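Local coordinates for protein 3-oxo-tetronate kinase (Haemophilus influenzae, PDB 1YZY) that catalyses the ATP-dependent phosphorylation of 3-oxo-tetronate to 3-oxo-tetronate 4-phosphate, as a member of the four-carbon acid sugar kinase family, at residues A[24-29]-A[370-375]; A[241-246]-A[380-385]; A[366-371]-A[384-389]; A[13-18]-A[219-224]; A[42-47]-A[67-72]. One frame throughout, in Å; residues are numbered along the deposited sequence.

In the fold
Contacts 1, 2 and 3 share the hairpin of strands 369-375 and 380-385, their centres 10 to 11 Å apart. Contact 1 pairs strand 369-375 with strand 26-30, joining the sugar-binding N-terminal domain to the nucleotide-binding C-terminal domain; contact 3 pairs the two hairpin strands, and contact 2 lays the loop before strand 248-252 against the second. Contacts 4 and 5 lie within the N-terminal domain: helix 9-20 meets helix 221-232, and helix 55-71 covers strand 43-47, the neighbour of 26-30. In the sequence, contact 5 closes before contacts 2 and 3 begin, whereas contact 1 spans almost the whole chain, tying the parts that bind sugar and nucleotide into one strand-to-strand junction.

Contact 1 of 5, residues A[24-29]-A[370-375]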
# COMPACT_ATOMS: atom_id res chain seq x y z
N LEU A 24 14.27 5.13 2.24
CA LEU A 24 13.76 6.27 1.47
C LEU A 24 12.57 7.01 2.11
O LEU A 24 11.60 6.39 2.50
CB LEU A 24 13.39 5.80 0.06
CG LEU A 24 14.26 6.28 -1.11
CD1 LEU A 24 15.74 6.13 -0.81
CD2 LEU A 24 13.85 5.55 -2.38
N SER A 25 12.66 8.33 2.27
CA SER A 25 11.53 9.07 2.83
C SER A 25 10.41 9.01 1.78
O SER A 25 10.61 9.40 0.63
CB SER A 25 11.90 10.51 3.22
OG SER A 25 12.47 11.24 2.15
N THR A 26 9.23 8.53 2.17
CA THR A 26 8.12 8.34 1.25
C THR A 26 6.77 8.99 1.60
O THR A 26 6.39 9.09 2.77
CB THR A 26 7.87 6.81 1.06
OG1 THR A 26 9.09 6.16 0.67
CG2 THR A 26 6.79 6.53 0.01
N VAL A 27 6.07 9.46 0.58
CA VAL A 27 4.75 10.05 0.72
C VAL A 27 3.81 9.30 -0.22
O VAL A 27 4.08 9.21 -1.42
CB VAL A 27 4.73 11.55 0.36
CG1 VAL A 27 3.29 12.03 0.22
CG2 VAL A 27 5.44 12.35 1.42
N GLN A 28 2.75 8.73 0.33
CA GLN A 28 1.79 8.00 -0.48
C GLN A 28 0.49 8.79 -0.64
O GLN A 28 -0.28 8.94 0.31
CB GLN A 28 1.47 6.64 0.14
CG GLN A 28 0.45 5.82 -0.65
CD GLN A 28 0.01 4.56 0.07
OE1 GLN A 28 0.69 4.09 0.99
NE2 GLN A 28 -1.13 4.01 -0.35
N MET A 29 0.25 9.29 -1.85
CA MET A 29 -0.96 10.04 -2.15
C MET A 29 -2.03 9.08 -2.66
O MET A 29 -1.73 8.20 -3.46
CB MET A 29 -0.66 11.11 -3.20
CG MET A 29 0.36 12.13 -2.75
SD MET A 29 -0.07 12.93 -1.17
CE MET A 29 -0.38 14.62 -1.71
N PHE A 370 -0.26 10.67 2.94
CA PHE A 370 0.46 10.53 4.20
C PHE A 370 1.95 10.32 3.99
O PHE A 370 2.39 9.92 2.92
CB PHE A 370 -0.07 9.32 4.96
CG PHE A 370 -1.55 9.32 5.17
CD1 PHE A 370 -2.11 9.94 6.28
CD2 PHE A 370 -2.40 8.71 4.24
CE1 PHE A 370 -3.49 9.96 6.47
CE2 PHE A 370 -3.78 8.73 4.41
CZ PHE A 370 -4.33 9.35 5.53
N HIS A 371 2.72 10.67 5.02
CA HIS A 371 4.15 10.44 5.03
C HIS A 371 4.32 9.05 5.66
O HIS A 371 3.83 8.86 6.78
CB HIS A 371 4.84 11.39 6.01
CG HIS A 371 5.03 12.76 5.46
ND1 HIS A 371 6.22 13.19 4.91
CD2 HIS A 371 4.18 13.81 5.37
CE1 HIS A 371 6.09 14.43 4.49
NE2 HIS A 371 4.86 14.83 4.76
N ILE A 372 4.98 8.10 5.00
CA ILE A 372 5.09 6.79 5.63
C ILE A 372 6.23 6.71 6.65
O ILE A 372 7.38 7.10 6.36
CB ILE A 372 5.30 5.74 4.52
CG1 ILE A 372 4.37 6.04 3.33
CG2 ILE A 372 5.02 4.34 5.06
CD1 ILE A 372 2.93 5.59 3.53
N GLY A 373 5.90 6.22 7.84
CA GLY A 373 6.87 6.12 8.92
C GLY A 373 7.18 4.72 9.41
O GLY A 373 6.88 3.73 8.74
N LYS A 374 7.75 4.65 10.61
CA LYS A 374 8.16 3.39 11.22
C LYS A 374 7.10 2.31 11.28
O LYS A 374 5.95 2.55 11.64
CB LYS A 374 8.74 3.64 12.60
CG LYS A 374 9.77 2.62 13.04
CD LYS A 374 10.69 3.26 14.05
CE LYS A 374 11.64 2.25 14.66
NZ LYS A 374 12.39 2.90 15.77
N GLN A 375 7.51 1.09 10.95
CA GLN A 375 6.64 -0.07 10.93
C GLN A 375 6.32 -0.60 12.33
O GLN A 375 7.21 -1.04 13.06
CB GLN A 375 7.27 -1.17 10.07
CG GLN A 375 6.44 -2.43 9.92
CD GLN A 375 7.03 -3.41 8.90
OE1 GLN A 375 7.02 -3.16 7.70
NE2 GLN A 375 7.53 -4.53 9.39
O HOH W 1 8.22 11.49 4.51
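An antiparallel strand pair joins the sugar-binding and nucleotide-binding domains where strand 26-30 runs beside strand 369-375, Val27 facing His371 as a non-hydrogen-bonded pair and Gln28 facing Phe370 as a hydrogen-bonded one. Gln28 N donates to Phe370 O at 2.9 Å, and Phe370 N returns a bond to Gln28 O at 3.1 Å. Farther along, Ile372 N gives a 2.8 Å bond to Thr26 O. The short segments are well twisted, their directions 133° apart. On one face Val27 and His371 lie side by side and point the same way. Val27 CG2, anti to its own carbonyl carbon, rests over one face of the imidazole, 3.9 Å from the ring centroid, in a CH-pi contact. At the ring edge, in its plane, a water lies 2.7 Å from His371 ND1 and also bonds weakly to Thr26 O. Thr26, Gln28, Phe370 and Ile372 lie on the other face. Here Ile372 CD1 packs across the extended Gln28 chain, 3.7 Å from OE1 and 3.8 Å from CB, while Ile372 CG1 meets Thr26 CG2 at 4.1 Å. Helix 9-20 packs on Thr26 and Gln28 from that face; strand 43-47 bonds to the far edge of strand 26-30, and strand 380-385 to the far edge of 369-375.

Contact 2 of 5, residues A[241-246]-A[380-385]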
# COMPACT_ATOMS: atom_id res chain seq x y z
N PHE A 241 10.17 8.02 11.11
CA PHE A 241 9.46 8.74 12.16
C PHE A 241 8.36 7.98 12.89
O PHE A 241 7.82 6.99 12.39
CB PHE A 241 8.89 10.06 11.61
CG PHE A 241 7.68 9.88 10.72
CD1 PHE A 241 6.40 9.72 11.27
CD2 PHE A 241 7.81 9.89 9.33
CE1 PHE A 241 5.28 9.57 10.46
CE2 PHE A 241 6.69 9.74 8.51
CZ PHE A 241 5.42 9.58 9.08
N THR A 242 8.04 8.48 14.08
CA THR A 242 6.97 7.97 14.93
C THR A 242 6.23 9.22 15.45
O THR A 242 6.67 10.35 15.22
CB THR A 242 7.49 7.07 16.11
OG1 THR A 242 8.54 7.74 16.83
CG2 THR A 242 7.99 5.75 15.60
N PRO A 243 5.05 9.05 16.06
CA PRO A 243 4.37 10.25 16.56
C PRO A 243 5.14 10.92 17.69
O PRO A 243 5.83 10.25 18.46
CB PRO A 243 3.05 9.68 17.09
CG PRO A 243 2.82 8.50 16.24
CD PRO A 243 4.18 7.87 16.21
N THR A 244 5.08 12.24 17.74
CA THR A 244 5.72 12.97 18.82
C THR A 244 4.70 12.98 19.96
O THR A 244 3.52 12.73 19.74
CB THR A 244 6.08 14.42 18.42
OG1 THR A 244 5.15 14.90 17.43
CG2 THR A 244 7.51 14.47 17.87
N LYS A 245 5.17 13.22 21.19
CA LYS A 245 4.27 13.25 22.35
C LYS A 245 3.06 14.15 22.15
O LYS A 245 3.19 15.36 21.89
CB LYS A 245 5.03 13.66 23.61
CG LYS A 245 5.48 12.48 24.48
CD LYS A 245 4.51 12.21 25.63
CE LYS A 245 3.11 11.85 25.16
NZ LYS A 245 3.08 10.65 24.27
N GLY A 246 1.88 13.55 22.30
CA GLY A 246 0.62 14.24 22.14
C GLY A 246 -0.53 13.36 22.61
O GLY A 246 -0.30 12.26 23.10
N VAL A 380 1.40 -2.39 8.93
CA VAL A 380 0.89 -1.29 9.75
C VAL A 380 1.96 -0.25 10.11
O VAL A 380 2.54 -0.30 11.19
CB VAL A 380 0.25 -1.81 11.06
CG1 VAL A 380 -0.57 -0.70 11.71
CG2 VAL A 380 -0.61 -3.02 10.81
N PRO A 381 2.29 0.65 9.17
CA PRO A 381 3.29 1.67 9.49
C PRO A 381 2.64 2.89 10.18
O PRO A 381 1.41 3.01 10.24
CB PRO A 381 3.83 2.05 8.11
CG PRO A 381 2.62 1.92 7.25
CD PRO A 381 2.01 0.63 7.72
N TRP A 382 3.47 3.75 10.76
CA TRP A 382 2.97 4.97 11.38
C TRP A 382 2.83 5.96 10.24
O TRP A 382 3.66 5.98 9.32
CB TRP A 382 3.96 5.51 12.43
CG TRP A 382 3.58 5.16 13.82
CD1 TRP A 382 4.27 4.38 14.70
CD2 TRP A 382 2.36 5.54 14.49
NE1 TRP A 382 3.56 4.23 15.87
CE2 TRP A 382 2.39 4.94 15.77
CE3 TRP A 382 1.26 6.33 14.14
CZ2 TRP A 382 1.34 5.10 16.70
CZ3 TRP A 382 0.22 6.49 15.06
CH2 TRP A 382 0.27 5.87 16.32
N LEU A 383 1.77 6.76 10.27
CA LEU A 383 1.52 7.74 9.22
C LEU A 383 1.43 9.16 9.77
O LEU A 383 1.36 9.37 10.97
CB LEU A 383 0.19 7.41 8.53
CG LEU A 383 -0.11 6.03 7.94
CD1 LEU A 383 -1.60 5.92 7.57
CD2 LEU A 383 0.76 5.78 6.72
N LYS A 384 1.52 10.13 8.88
CA LYS A 384 1.37 11.52 9.26
C LYS A 384 0.79 12.19 8.05
O LYS A 384 1.32 12.07 6.95
CB LYS A 384 2.67 12.21 9.65
CG LYS A 384 2.38 13.58 10.29
CD LYS A 384 3.61 14.41 10.52
CE LYS A 384 4.04 15.16 9.27
NZ LYS A 384 3.00 16.10 8.78
N ALA A 385 -0.33 12.87 8.25
CA ALA A 385 -1.01 13.57 7.17
C ALA A 385 -0.09 14.59 6.53
O ALA A 385 0.82 15.10 7.18
CB ALA A 385 -2.26 14.26 7.72
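Pro243 sets its CG and CD edge on the face of the Trp382 indole, where the loop leading to strand 248-252 crosses strand 380-385 of the nucleotide-binding domain. This is the tight part. Pro243 CG stands 3.3 Å from the centroid of the six-membered ring and 7° off its normal, a close CH-pi contact over the face. Pro243 CD lies over the bond shared by the two rings, 3.4 Å from Trp382 CD2 and 3.5 Å from CE2. The two side chains meet at about a right angle, and both are buried; Trp382 NE1 is turned to Ala408 O, which accepts its hydrogen bond, and Ile351 and Ala393 also pack on the indole. Toward the outside the packing thins. Thr242 CG2 approaches Trp382 CD1 at only 4.1 Å, obliquely. The partly exposed Phe241, its CG held between backbone N and carbonyl carbon (chi1 74°), brings CE1 and CZ each 3.8 Å from Lys384 CB, with Leu383 C at the ring edge. Beyond CB the lysine bends away at its last two torsions, and its NZ bonds Ala385 O at 2.9 Å. No hydrogen bond joins the two segments. The contact therefore probably rests on dispersion and on CH-pi attraction from the proline CG and CD, the latter next to the ring nitrogen, while the lysine ammonium turns to Ala385 O and, at long range, Asp389.

Contact 3 of 5, residues A[366-371]-A[384-389]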
# COMPACT_ATOMS: atom_id res chain seq x y z
N GLY A 366 -10.40 14.33 6.38
CA GLY A 366 -10.06 14.94 5.10
C GLY A 366 -8.65 14.80 4.55
O GLY A 366 -8.24 15.60 3.71
N PHE A 367 -7.93 13.77 4.98
CA PHE A 367 -6.56 13.55 4.53
C PHE A 367 -6.48 12.88 3.15
O PHE A 367 -7.16 11.89 2.89
CB PHE A 367 -5.80 12.74 5.57
CG PHE A 367 -5.82 13.36 6.94
CD1 PHE A 367 -5.71 14.74 7.09
CD2 PHE A 367 -5.96 12.56 8.07
CE1 PHE A 367 -5.71 15.32 8.35
CE2 PHE A 367 -5.97 13.13 9.34
CZ PHE A 367 -5.85 14.52 9.48
N THR A 368 -5.63 13.43 2.29
CA THR A 368 -5.46 12.95 0.92
C THR A 368 -4.18 12.16 0.67
O THR A 368 -4.00 11.59 -0.40
CB THR A 368 -5.46 14.14 -0.06
OG1 THR A 368 -4.38 15.03 0.27
CG2 THR A 368 -6.78 14.92 0.04
N GLY A 369 -3.28 12.18 1.64
CA GLY A 369 -2.03 11.48 1.51
C GLY A 369 -1.33 11.44 2.85
O GLY A 369 -1.75 12.13 3.79
N PHE A 370 -0.26 10.67 2.94
CA PHE A 370 0.46 10.53 4.20
C PHE A 370 1.95 10.32 3.99
O PHE A 370 2.39 9.92 2.92
CB PHE A 370 -0.07 9.32 4.96
CG PHE A 370 -1.55 9.32 5.17
CD1 PHE A 370 -2.11 9.94 6.28
CD2 PHE A 370 -2.40 8.71 4.24
CE1 PHE A 370 -3.49 9.96 6.47
CE2 PHE A 370 -3.78 8.73 4.41
CZ PHE A 370 -4.33 9.35 5.53
N HIS A 371 2.72 10.67 5.02
CA HIS A 371 4.15 10.44 5.03
C HIS A 371 4.32 9.05 5.66
O HIS A 371 3.83 8.86 6.78
CB HIS A 371 4.84 11.39 6.01
CG HIS A 371 5.03 12.76 5.46
ND1 HIS A 371 6.22 13.19 4.91
CD2 HIS A 371 4.18 13.81 5.37
CE1 HIS A 371 6.09 14.43 4.49
NE2 HIS A 371 4.86 14.83 4.76
N LYS A 384 1.52 10.13 8.88
CA LYS A 384 1.37 11.52 9.26
C LYS A 384 0.79 12.19 8.05
O LYS A 384 1.32 12.07 6.95
CB LYS A 384 2.67 12.21 9.65
CG LYS A 384 2.38 13.58 10.29
CD LYS A 384 3.61 14.41 10.52
CE LYS A 384 4.04 15.16 9.27
NZ LYS A 384 3.00 16.10 8.78
N ALA A 385 -0.33 12.87 8.25
CA ALA A 385 -1.01 13.57 7.17
C ALA A 385 -0.09 14.59 6.53
O ALA A 385 0.82 15.10 7.18
CB ALA A 385 -2.26 14.26 7.72
N VAL A 386 -0.29 14.84 5.24
CA VAL A 386 0.51 15.84 4.55
C VAL A 386 -0.04 17.25 4.85
O VAL A 386 0.71 18.23 4.87
CB VAL A 386 0.53 15.60 3.01
CG1 VAL A 386 1.24 14.29 2.71
CG2 VAL A 386 -0.88 15.57 2.45
N GLU A 387 -1.34 17.31 5.13
CA GLU A 387 -2.05 18.56 5.44
C GLU A 387 -1.73 19.20 6.79
O GLU A 387 -1.77 20.43 6.91
CB GLU A 387 -3.57 18.34 5.35
CG GLU A 387 -4.08 17.97 3.97
CD GLU A 387 -4.08 16.48 3.68
OE1 GLU A 387 -3.40 15.70 4.38
OE2 GLU A 387 -4.79 16.08 2.74
N GLU A 388 -1.49 18.38 7.80
CA GLU A 388 -1.19 18.86 9.15
C GLU A 388 -0.56 17.78 10.03
O GLU A 388 -0.69 16.60 9.75
CB GLU A 388 -2.46 19.41 9.81
CG GLU A 388 -3.65 18.45 9.81
CD GLU A 388 -4.93 19.10 10.34
OE1 GLU A 388 -4.84 19.99 11.22
OE2 GLU A 388 -6.02 18.72 9.87
N ASP A 389 0.06 18.21 11.12
CA ASP A 389 0.73 17.32 12.06
C ASP A 389 -0.16 16.33 12.81
O ASP A 389 -0.24 16.37 14.04
CB ASP A 389 1.54 18.13 13.08
CG ASP A 389 2.74 18.84 12.46
OD1 ASP A 389 3.10 18.53 11.31
OD2 ASP A 389 3.32 19.71 13.15
O HOH W 2 3.37 17.70 4.91
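A strand pairing and a doubly accepting glutamate make up this contact at the open end of the hairpin formed by strands 369-375 and 380-385, in the nucleotide-binding domain. Glu387 OE2 takes two bonds from one residue: Thr368 N donates at 2.8 Å to its syn lone pair, and Thr368 OG1 donates at 2.7 Å from above the carboxylate plane. A bend at chi2 (89°) turns the glutamate toward the threonine. The other oxygen, OE1, is buried here without a polar partner and lies 3.7 Å from Phe367 CD1. Ala385 CB sits over one face of the Phe367 ring, 3.6 Å from its centroid, a CH-pi contact. Glu388 OE2 comes to the edge of that ring, in its plane, the carboxylate turned almost perpendicular to it; the same oxygen forms a salt bridge with Lys343. Within the beta hairpin, His371 N donates to Lys384 O at 2.8 Å. Phe370 and Ala385 form the adjoining antiparallel non-hydrogen-bonded pair, and beyond it Val386 N reaches Gly369 O only weakly. Val386 CG1 approaches the imidazole obliquely, 4.0 Å from His371 CD2. A water in the plane of the ring lies at its edge beside His371 NE2 and donates to Val386 O, linking the histidine to the loop after strand 380-385. Leu392 of strand 391-395 packs on both Phe367 and Phe370.

Contact 4 of 5, residues A[13-18]-A[219-224]; sequences SDIASF and GGSGLG
Ser221 of helix 221-232 meets one side of helix 9-20, a helix-to-helix contact in the sugar-binding domain. Its CB comes first: it lies 3.5 Å from Phe18 CD2, approaching the ring obliquely, and 3.3 Å from Asp14 OD2. With OG anti to the carbonyl carbon (chi1 -62°), the hydroxyl then reaches the aspartate and donates to Asp14 OD2 at 2.6 Å, a short bond that uses the anti lone pair, on the side away from the other oxygen. The hydroxyl also passes 3.6 Å from Ile15 N without bonding to it. The same Asp14 OD2 lies at the edge of the Phe18 ring, in its plane, so one oxygen is bordered by a hydroxyl and an aromatic rim. Next along helix 9-20, the buried Ile15 stretches its own chain toward the partner segment, both torsions near 180°, and carries CD1 to Gly220 and Gly224. Gly224, having no side chain, leaves room for Ile15 CD1 at that point. Tyr78 of strand 77-80 joins in: its hydroxyl bonds Gly220 O and, weakly, Gly224 N, while its side chain also touches Ile15. Lys80 of the same strand packs on both Ile15 and Ser221. Where the isoleucine ends, Ile15 CD1 is 3.9 Å from Gly220 O and 4.3 Å from Gly224 CA.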
# COMPACT_ATOMS: atom_id res chain seq x y z
N SER A 13 0.45 0.70 -0.93
CA SER A 13 0.85 0.66 0.47
C SER A 13 2.05 -0.26 0.62
O SER A 13 3.00 0.04 1.34
CB SER A 13 -0.29 0.11 1.33
OG SER A 13 -1.36 1.02 1.45
N ASP A 14 1.99 -1.40 -0.06
CA ASP A 14 3.05 -2.40 -0.02
C ASP A 14 4.41 -1.87 -0.46
O ASP A 14 5.38 -1.94 0.29
CB ASP A 14 2.68 -3.60 -0.86
CG ASP A 14 3.55 -4.80 -0.60
OD1 ASP A 14 3.42 -5.41 0.47
OD2 ASP A 14 4.38 -5.14 -1.48
N ILE A 15 4.48 -1.33 -1.68
CA ILE A 15 5.73 -0.81 -2.19
C ILE A 15 6.22 0.37 -1.38
O ILE A 15 7.43 0.52 -1.17
CB ILE A 15 5.67 -0.45 -3.71
CG1 ILE A 15 7.08 -0.27 -4.28
CG2 ILE A 15 4.85 0.83 -3.95
CD1 ILE A 15 7.12 -0.07 -5.79
N ALA A 16 5.28 1.19 -0.89
CA ALA A 16 5.62 2.37 -0.09
C ALA A 16 6.32 1.97 1.20
O ALA A 16 7.24 2.67 1.65
CB ALA A 16 4.37 3.19 0.21
N SER A 17 5.86 0.89 1.82
CA SER A 17 6.49 0.39 3.04
C SER A 17 7.89 -0.12 2.67
O SER A 17 8.84 0.06 3.43
CB SER A 17 5.68 -0.76 3.64
OG SER A 17 4.87 -0.32 4.72
N PHE A 18 7.99 -0.77 1.52
CA PHE A 18 9.27 -1.30 1.05
C PHE A 18 10.28 -0.19 0.82
O PHE A 18 11.45 -0.34 1.17
CB PHE A 18 9.09 -2.14 -0.22
CG PHE A 18 8.95 -3.60 0.05
CD1 PHE A 18 9.94 -4.28 0.76
CD2 PHE A 18 7.83 -4.31 -0.37
CE1 PHE A 18 9.82 -5.64 1.05
CE2 PHE A 18 7.70 -5.68 -0.09
CZ PHE A 18 8.70 -6.34 0.62
N GLY A 219 7.18 -3.11 -12.50
CA GLY A 219 7.28 -4.32 -11.72
C GLY A 219 6.42 -4.34 -10.48
O GLY A 219 5.50 -3.53 -10.34
N GLY A 220 6.66 -5.32 -9.61
CA GLY A 220 5.93 -5.42 -8.37
C GLY A 220 6.67 -4.63 -7.31
O GLY A 220 7.18 -3.54 -7.59
N SER A 221 6.74 -5.14 -6.09
CA SER A 221 7.45 -4.44 -5.02
C SER A 221 8.92 -4.85 -4.94
O SER A 221 9.75 -4.09 -4.44
CB SER A 221 6.78 -4.69 -3.68
OG SER A 221 5.45 -4.22 -3.67
N GLY A 222 9.22 -6.06 -5.40
CA GLY A 222 10.58 -6.57 -5.37
C GLY A 222 11.66 -5.65 -5.91
O GLY A 222 12.65 -5.39 -5.22
N LEU A 223 11.51 -5.19 -7.14
CA LEU A 223 12.52 -4.30 -7.72
C LEU A 223 12.59 -2.96 -7.03
O LEU A 223 13.68 -2.42 -6.81
CB LEU A 223 12.26 -4.08 -9.22
CG LEU A 223 13.18 -3.06 -9.90
CD1 LEU A 223 14.62 -3.54 -9.85
CD2 LEU A 223 12.74 -2.85 -11.33
N GLY A 224 11.41 -2.40 -6.75
CA GLY A 224 11.33 -1.11 -6.09
C GLY A 224 12.09 -1.09 -4.79
O GLY A 224 12.70 -0.08 -4.45

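Contact 5 of 5, residues A[42-47]-A[67-72]; sequences DAIVIS and QWLKEN
Ile44 and Ile46 point from strand 43-47 toward helix 55-71, where Trp68 and Leu69 receive them without any hydrogen bond across the contact. Ile46 and Leu69 reach toward each other tip to tip, Ile46 CD1 standing 3.7 Å from Leu69 CG. The same methyl also meets the indole obliquely, 3.7 Å from Trp68 CE3. Ile44 works from a different side: its CG2 comes to the edge of the indole, in the ring plane, 3.7 Å from Trp68 CZ3. Ile44 and Leu69 slide past each other in opposite directions, so that Leu69 CD2 touches Ile44 CB at 3.6 Å and lies 3.4 Å from the backbone oxygen Ile44 O. This is helix-on-sheet packing of the sugar-binding domain: the short segments of strand and helix run nearly antiparallel, 160° apart, with their axes 10.0 Å from each other at closest approach. Ala43 and Val45 point to the other face of the strand, against helix 9-20 and strand 26-30. CG anti to the backbone N (chi1 -173°) sends the Trp68 indole out toward the strand, chi2 of 85° sets its plane, and NE1 makes a weak hydrogen bond to Gln35 O. Asn72, just past the helix end, lays its amide nitrogen over one face of the indole, ND2 bonding weakly to Trp68 O, while its OD1 accepts a bond from Leu37 N. Leu37 packs in turn on both Ile44 and Trp68, and Ile5 of strand 3-6 lies against Leu69.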
# COMPACT_ATOMS: atom_id res chain seq x y z
N ASP A 42 12.02 11.60 -0.75
CA ASP A 42 12.79 10.80 -1.70
C ASP A 42 11.91 10.08 -2.71
O ASP A 42 12.33 9.82 -3.84
CB ASP A 42 13.64 9.76 -0.97
CG ASP A 42 14.62 10.37 -0.00
OD1 ASP A 42 15.20 11.43 -0.32
OD2 ASP A 42 14.82 9.77 1.08
N ALA A 43 10.71 9.70 -2.28
CA ALA A 43 9.77 8.98 -3.13
C ALA A 43 8.31 9.35 -2.88
O ALA A 43 7.90 9.61 -1.75
CB ALA A 43 9.96 7.46 -2.95
N ILE A 44 7.53 9.42 -3.95
CA ILE A 44 6.11 9.72 -3.83
C ILE A 44 5.37 8.64 -4.59
O ILE A 44 5.66 8.40 -5.76
CB ILE A 44 5.74 11.08 -4.44
CG1 ILE A 44 6.56 12.20 -3.79
CG2 ILE A 44 4.25 11.35 -4.23
CD1 ILE A 44 6.41 13.54 -4.47
N VAL A 45 4.47 7.94 -3.91
CA VAL A 45 3.67 6.89 -4.51
C VAL A 45 2.22 7.36 -4.69
O VAL A 45 1.59 7.81 -3.74
CB VAL A 45 3.63 5.64 -3.59
CG1 VAL A 45 2.85 4.52 -4.25
CG2 VAL A 45 5.04 5.18 -3.24
N ILE A 46 1.69 7.27 -5.91
CA ILE A 46 0.30 7.65 -6.15
C ILE A 46 -0.53 6.39 -6.36
O ILE A 46 -0.28 5.60 -7.26
CB ILE A 46 0.13 8.61 -7.36
CG1 ILE A 46 0.75 9.97 -7.03
CG2 ILE A 46 -1.36 8.80 -7.70
CD1 ILE A 46 0.60 10.98 -8.13
N SER A 47 -1.48 6.18 -5.45
CA SER A 47 -2.38 5.03 -5.46
C SER A 47 -3.60 5.27 -6.36
O SER A 47 -4.32 6.26 -6.19
CB SER A 47 -2.82 4.73 -4.02
OG SER A 47 -4.17 4.29 -3.94
N GLN A 67 2.20 13.43 -14.53
CA GLN A 67 2.33 14.87 -14.69
C GLN A 67 2.48 15.55 -13.34
O GLN A 67 3.28 16.48 -13.19
CB GLN A 67 1.12 15.43 -15.46
CG GLN A 67 1.27 16.88 -15.85
CD GLN A 67 2.46 17.13 -16.76
OE1 GLN A 67 3.12 18.16 -16.66
NE2 GLN A 67 2.71 16.21 -17.68
N TRP A 68 1.74 15.06 -12.35
CA TRP A 68 1.82 15.61 -11.01
C TRP A 68 3.19 15.27 -10.40
O TRP A 68 3.90 16.15 -9.93
CB TRP A 68 0.70 15.07 -10.12
CG TRP A 68 0.67 15.75 -8.79
CD1 TRP A 68 0.05 16.92 -8.49
CD2 TRP A 68 1.33 15.33 -7.59
NE1 TRP A 68 0.28 17.26 -7.18
CE2 TRP A 68 1.07 16.30 -6.60
CE3 TRP A 68 2.12 14.22 -7.25
CZ2 TRP A 68 1.57 16.21 -5.30
CZ3 TRP A 68 2.63 14.13 -5.96
CH2 TRP A 68 2.35 15.12 -5.00
N LEU A 69 3.52 13.98 -10.38
CA LEU A 69 4.82 13.54 -9.86
C LEU A 69 5.95 14.34 -10.51
O LEU A 69 6.90 14.75 -9.83
CB LEU A 69 5.01 12.03 -10.10
CG LEU A 69 4.12 11.10 -9.27
CD1 LEU A 69 4.00 9.75 -9.94
CD2 LEU A 69 4.64 10.94 -7.83
N LYS A 70 5.83 14.59 -11.81
CA LYS A 70 6.81 15.37 -12.56
C LYS A 70 6.85 16.81 -12.05
O LYS A 70 7.93 17.36 -11.81
CB LYS A 70 6.45 15.37 -14.05
CG LYS A 70 7.45 16.11 -14.93
CD LYS A 70 6.88 16.43 -16.30
CE LYS A 70 7.95 16.92 -17.26
NZ LYS A 70 8.71 18.07 -16.73
N GLU A 71 5.68 17.44 -11.95
CA GLU A 71 5.58 18.81 -11.47
C GLU A 71 6.11 18.94 -10.05
O GLU A 71 6.58 20.01 -9.65
CB GLU A 71 4.13 19.31 -11.51
CG GLU A 71 3.59 19.59 -12.92
CD GLU A 71 2.14 20.05 -12.93
OE1 GLU A 71 1.79 20.89 -13.78
OE2 GLU A 71 1.34 19.56 -12.11
N ASN A 72 6.05 17.85 -9.30
CA ASN A 72 6.52 17.87 -7.92
C ASN A 72 7.92 17.33 -7.64
O ASN A 72 8.20 16.84 -6.54
CB ASN A 72 5.46 17.27 -6.99
CG ASN A 72 4.36 18.27 -6.67
OD1 ASN A 72 4.50 19.09 -5.75
ND2 ASN A 72 3.28 18.26 -7.45